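Muconolactone isomerase-like protein (Thermus thermophilus, PDB 1VDH) catalyses the hydrogen peroxide-dependent oxidative decarboxylation of Fe-coproporphyrin III to heme b, the last step of coproporphyrin-dependent heme biosynthesis. Local coordinates at residues S139-R150 / Y226-Y237. Sequence-based numbering, arbitrary orientation.
Sequences SGYVCFYPMNKR and YGEFGPFFVGKY
Y145 lies against F232 in an offset stack, ring centroids 4.4 Å apart and planes 20° off parallel. Y145 CB sits over the centre of the F232 face, 3.6 Å from the centroid, while F232 CE2 reaches back over one face of the tyrosine ring. This overlap follows from the first torsion of Y145 (chi1 63°), which holds CG between the backbone N and the carbonyl carbon. C143 SG meets the edge of the same phenylalanine, 4.1 Å from CD2, and Y145 CE1 comes to the edge of the F229 ring, whose CE1 in turn touches M147 CE at 4.0 Å. An alanine in place of Y145 would keep the CB contact but is likely to lose the ring overlap, opening a gap beside F232 and leaving F229 with M147 but no tyrosine. Residues 141–149 and 227–237 are antiparallel neighbours in the dimeric alpha-beta barrel sheet of the chlorite dismutase family, and Y145 is the predicted active-site residue, with 145–149 predicted to bind Fe-coproporphyrin III. Paired bonds join V142 with G235, F144 with F233, and N148 with E228; the register shifts by one between F144 and M147, and G230 N donates to P146 O (3.0 Å) on the N148 side. On the other side of the sheet F144 CD1 meets F233 CD2 at 4.0 Å, and these rings stack on H19 and F21, respectively. At the far end K236 NZ makes a weak 3.4 Å bond to Y141 OH, whose stronger partner is D84 of the second subunit. That subunit also packs G192 on C143 and F232.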
loop_
_atom_site.group_PDB
_atom_site.type_symbol
_atom_site.label_atom_id
_atom_site.label_comp_id
_atom_site.label_asym_id
_atom_site.label_seq_id
_atom_site.Cartn_x
_atom_site.Cartn_y
_atom_site.Cartn_z
ATOM N N SER A 139 -28.679 19.857 -1.173
ATOM C CA SER A 139 -28.916 19.497 -2.565
ATOM C C SER A 139 -27.571 19.458 -3.267
ATOM O O SER A 139 -26.554 19.845 -2.694
ATOM C CB SER A 139 -29.818 20.532 -3.250
ATOM O OG SER A 139 -29.192 21.804 -3.306
ATOM N N GLY A 140 -27.568 18.993 -4.510
ATOM C CA GLY A 140 -26.334 18.956 -5.264
ATOM C C GLY A 140 -25.372 17.828 -4.948
ATOM O O GLY A 140 -25.773 16.729 -4.565
ATOM N N TYR A 141 -24.087 18.143 -5.066
ATOM C CA TYR A 141 -23.019 17.173 -4.876
ATOM C C TYR A 141 -21.922 17.649 -3.938
ATOM O O TYR A 141 -21.820 18.835 -3.624
ATOM C CB TYR A 141 -22.397 16.852 -6.248
ATOM C CG TYR A 141 -23.419 16.413 -7.272
ATOM C CD1 TYR A 141 -23.648 15.060 -7.524
ATOM C CD2 TYR A 141 -24.229 17.349 -7.915
ATOM C CE1 TYR A 141 -24.670 14.650 -8.384
ATOM C CE2 TYR A 141 -25.249 16.950 -8.770
ATOM C CZ TYR A 141 -25.468 15.606 -8.996
ATOM O OH TYR A 141 -26.514 15.222 -9.808
ATOM N N VAL A 142 -21.097 16.701 -3.505
ATOM C CA VAL A 142 -19.975 16.992 -2.634
ATOM C C VAL A 142 -18.705 16.383 -3.216
ATOM O O VAL A 142 -18.747 15.344 -3.882
ATOM C CB VAL A 142 -20.172 16.417 -1.196
ATOM C CG1 VAL A 142 -20.166 14.887 -1.218
ATOM C CG2 VAL A 142 -19.064 16.931 -0.271
ATOM N N CYS A 143 -17.598 17.091 -3.029
ATOM C CA CYS A 143 -16.281 16.630 -3.442
ATOM C C CYS A 143 -15.412 16.755 -2.201
ATOM O O CYS A 143 -15.293 17.844 -1.632
ATOM C CB CYS A 143 -15.681 17.504 -4.546
ATOM S SG CYS A 143 -13.877 17.238 -4.803
ATOM N N PHE A 144 -14.876 15.632 -1.735
ATOM C CA PHE A 144 -13.996 15.647 -0.573
ATOM C C PHE A 144 -12.628 15.096 -0.919
ATOM O O PHE A 144 -12.515 14.068 -1.588
ATOM C CB PHE A 144 -14.548 14.810 0.592
ATOM C CG PHE A 144 -13.527 14.565 1.684
ATOM C CD1 PHE A 144 -12.868 13.338 1.782
ATOM C CD2 PHE A 144 -13.165 15.587 2.555
ATOM C CE1 PHE A 144 -11.860 13.140 2.725
ATOM C CE2 PHE A 144 -12.158 15.403 3.503
ATOM C CZ PHE A 144 -11.501 14.176 3.587
ATOM N N TYR A 145 -11.598 15.752 -0.401
ATOM C CA TYR A 145 -10.229 15.302 -0.589
ATOM C C TYR A 145 -9.338 15.899 0.483
ATOM O O TYR A 145 -9.574 17.020 0.940
ATOM C CB TYR A 145 -9.690 15.680 -1.975
ATOM C CG TYR A 145 -9.593 17.168 -2.242
ATOM C CD1 TYR A 145 -8.398 17.859 -2.033
ATOM C CD2 TYR A 145 -10.681 17.874 -2.748
ATOM C CE1 TYR A 145 -8.289 19.215 -2.328
ATOM C CE2 TYR A 145 -10.583 19.229 -3.045
ATOM C CZ TYR A 145 -9.386 19.891 -2.832
ATOM O OH TYR A 145 -9.295 21.229 -3.127
ATOM N N PRO A 146 -8.391 15.103 0.998
ATOM C CA PRO A 146 -7.468 15.585 2.022
ATOM C C PRO A 146 -6.201 16.061 1.301
ATOM O O PRO A 146 -5.977 15.716 0.131
ATOM C CB PRO A 146 -7.212 14.330 2.852
ATOM C CG PRO A 146 -7.178 13.260 1.812
ATOM C CD PRO A 146 -8.341 13.631 0.896
ATOM N N MET A 147 -5.377 16.848 1.981
ATOM C CA MET A 147 -4.148 17.338 1.365
ATOM C C MET A 147 -3.154 17.836 2.402
ATOM O O MET A 147 -3.518 18.093 3.551
ATOM C CB MET A 147 -4.454 18.474 0.369
ATOM C CG MET A 147 -4.992 19.762 1.000
ATOM S SD MET A 147 -5.288 21.088 -0.224
ATOM C CE MET A 147 -3.620 21.616 -0.573
ATOM N N ASN A 148 -1.894 17.921 1.980
ATOM C CA ASN A 148 -0.793 18.431 2.793
ATOM C C ASN A 148 -0.145 19.552 1.989
ATOM O O ASN A 148 -0.387 19.692 0.786
ATOM C CB ASN A 148 0.319 17.385 2.975
ATOM C CG ASN A 148 -0.137 16.141 3.693
ATOM O OD1 ASN A 148 0.356 15.049 3.415
ATOM N ND2 ASN A 148 -1.053 16.296 4.635
ATOM N N LYS A 149 0.693 20.335 2.663
ATOM C CA LYS A 149 1.461 21.378 2.006
ATOM C C LYS A 149 2.849 20.750 1.938
ATOM O O LYS A 149 3.399 20.301 2.953
ATOM C CB LYS A 149 1.468 22.673 2.820
ATOM C CG LYS A 149 0.333 23.634 2.454
ATOM C CD LYS A 149 0.561 24.274 1.090
ATOM C CE LYS A 149 -0.485 25.352 0.785
ATOM N NZ LYS A 149 -1.864 24.806 0.647
ATOM N N ARG A 150 3.372 20.656 0.722
ATOM C CA ARG A 150 4.661 20.037 0.464
ATOM C C ARG A 150 5.866 20.568 1.240
ATOM O O ARG A 150 5.989 21.769 1.491
ATOM C CB ARG A 150 4.942 20.074 -1.041
ATOM C CG ARG A 150 6.221 19.384 -1.475
ATOM C CD ARG A 150 6.410 19.491 -2.981
ATOM N NE ARG A 150 5.438 18.693 -3.727
ATOM C CZ ARG A 150 5.257 18.775 -5.042
ATOM N NH1 ARG A 150 4.365 17.998 -5.640
ATOM N NH2 ARG A 150 5.948 19.655 -5.755
ATOM N N TYR A 226 3.368 23.412 -4.079
ATOM C CA TYR A 226 3.178 22.955 -2.701
ATOM C C TYR A 226 1.978 22.061 -2.402
ATOM O O TYR A 226 1.778 21.644 -1.258
ATOM C CB TYR A 226 3.175 24.161 -1.758
ATOM C CG TYR A 226 4.342 25.100 -1.977
ATOM C CD1 TYR A 226 5.582 24.852 -1.393
ATOM C CD2 TYR A 226 4.211 26.222 -2.793
ATOM C CE1 TYR A 226 6.664 25.696 -1.618
ATOM C CE2 TYR A 226 5.284 27.073 -3.025
ATOM C CZ TYR A 226 6.506 26.804 -2.437
ATOM O OH TYR A 226 7.572 27.635 -2.680
ATOM N N GLY A 227 1.184 21.755 -3.418
ATOM C CA GLY A 227 0.033 20.905 -3.199
ATOM C C GLY A 227 0.352 19.421 -3.226
ATOM O O GLY A 227 0.989 18.925 -4.153
ATOM N N GLU A 228 -0.071 18.719 -2.184
ATOM C CA GLU A 228 0.120 17.275 -2.079
ATOM C C GLU A 228 -1.300 16.767 -1.831
ATOM O O GLU A 228 -1.865 16.995 -0.760
ATOM C CB GLU A 228 1.034 16.965 -0.898
ATOM C CG GLU A 228 1.564 15.556 -0.862
ATOM C CD GLU A 228 2.623 15.385 0.212
ATOM O OE1 GLU A 228 3.693 16.029 0.097
ATOM O OE2 GLU A 228 2.377 14.622 1.171
ATOM N N PHE A 229 -1.874 16.099 -2.829
ATOM C CA PHE A 229 -3.262 15.636 -2.749
ATOM C C PHE A 229 -3.516 14.154 -2.492
ATOM O O PHE A 229 -2.801 13.295 -2.996
ATOM C CB PHE A 229 -4.008 16.066 -4.015
ATOM C CG PHE A 229 -3.839 17.524 -4.345
ATOM C CD1 PHE A 229 -4.653 18.484 -3.755
ATOM C CD2 PHE A 229 -2.832 17.939 -5.217
ATOM C CE1 PHE A 229 -4.466 19.841 -4.023
ATOM C CE2 PHE A 229 -2.636 19.289 -5.491
ATOM C CZ PHE A 229 -3.454 20.245 -4.893
ATOM N N GLY A 230 -4.566 13.880 -1.717
ATOM C CA GLY A 230 -4.946 12.511 -1.408
ATOM C C GLY A 230 -6.085 12.040 -2.301
ATOM O O GLY A 230 -6.269 12.571 -3.395
ATOM N N PRO A 231 -6.878 11.052 -1.862
ATOM C CA PRO A 231 -7.999 10.538 -2.662
ATOM C C PRO A 231 -9.139 11.547 -2.818
ATOM O O PRO A 231 -9.337 12.403 -1.956
ATOM C CB PRO A 231 -8.442 9.310 -1.868
ATOM C CG PRO A 231 -8.134 9.695 -0.449
ATOM C CD PRO A 231 -6.768 10.338 -0.579
ATOM N N PHE A 232 -9.852 11.469 -3.940
ATOM C CA PHE A 232 -10.984 12.357 -4.208
ATOM C C PHE A 232 -12.273 11.545 -4.247
ATOM O O PHE A 232 -12.361 10.536 -4.956
ATOM C CB PHE A 232 -10.810 13.101 -5.543
ATOM C CG PHE A 232 -9.802 14.218 -5.497
ATOM C CD1 PHE A 232 -8.439 13.948 -5.448
ATOM C CD2 PHE A 232 -10.220 15.546 -5.497
ATOM C CE1 PHE A 232 -7.504 14.989 -5.396
ATOM C CE2 PHE A 232 -9.297 16.591 -5.447
ATOM C CZ PHE A 232 -7.939 16.314 -5.395
ATOM N N PHE A 233 -13.256 11.976 -3.462
ATOM C CA PHE A 233 -14.554 11.302 -3.389
ATOM C C PHE A 233 -15.646 12.242 -3.870
ATOM O O PHE A 233 -15.696 13.400 -3.456
ATOM C CB PHE A 233 -14.898 10.921 -1.944
ATOM C CG PHE A 233 -13.968 9.917 -1.329
ATOM C CD1 PHE A 233 -14.333 8.582 -1.236
ATOM C CD2 PHE A 233 -12.746 10.317 -0.793
ATOM C CE1 PHE A 233 -13.499 7.655 -0.613
ATOM C CE2 PHE A 233 -11.911 9.402 -0.172
ATOM C CZ PHE A 233 -12.286 8.068 -0.080
ATOM N N VAL A 234 -16.518 11.752 -4.740
ATOM C CA VAL A 234 -17.622 12.572 -5.223
ATOM C C VAL A 234 -18.927 11.886 -4.847
ATOM O O VAL A 234 -19.102 10.691 -5.083
ATOM C CB VAL A 234 -17.578 12.801 -6.747
ATOM C CG1 VAL A 234 -18.759 13.678 -7.173
ATOM C CG2 VAL A 234 -16.275 13.485 -7.144
ATOM N N GLY A 235 -19.829 12.644 -4.233
ATOM C CA GLY A 235 -21.103 12.081 -3.831
ATOM C C GLY A 235 -22.285 12.984 -4.125
ATOM O O GLY A 235 -22.145 14.200 -4.223
ATOM N N LYS A 236 -23.445 12.366 -4.320
ATOM C CA LYS A 236 -24.678 13.087 -4.588
ATOM C C LYS A 236 -25.474 13.140 -3.289
ATOM O O LYS A 236 -25.705 12.105 -2.666
ATOM C CB LYS A 236 -25.494 12.357 -5.661
ATOM C CG LYS A 236 -26.837 13.003 -5.966
ATOM C CD LYS A 236 -27.586 12.227 -7.030
ATOM C CE LYS A 236 -28.988 12.783 -7.238
ATOM N NZ LYS A 236 -28.967 14.193 -7.699
ATOM N N TYR A 237 -25.860 14.343 -2.867
ATOM C CA TYR A 237 -26.634 14.509 -1.637
ATOM C C TYR A 237 -27.940 13.728 -1.745
ATOM O O TYR A 237 -28.612 13.776 -2.775
ATOM C CB TYR A 237 -26.935 15.993 -1.365
ATOM C CG TYR A 237 -27.766 16.206 -0.114
ATOM C CD1 TYR A 237 -27.160 16.313 1.137
ATOM C CD2 TYR A 237 -29.162 16.226 -0.173
ATOM C CE1 TYR A 237 -27.922 16.425 2.299
ATOM C CE2 TYR A 237 -29.935 16.336 0.985
ATOM C CZ TYR A 237 -29.308 16.429 2.214
ATOM O OH TYR A 237 -30.063 16.484 3.360
HETATM O O HOH W 1 -28.618 15.635 -4.747
#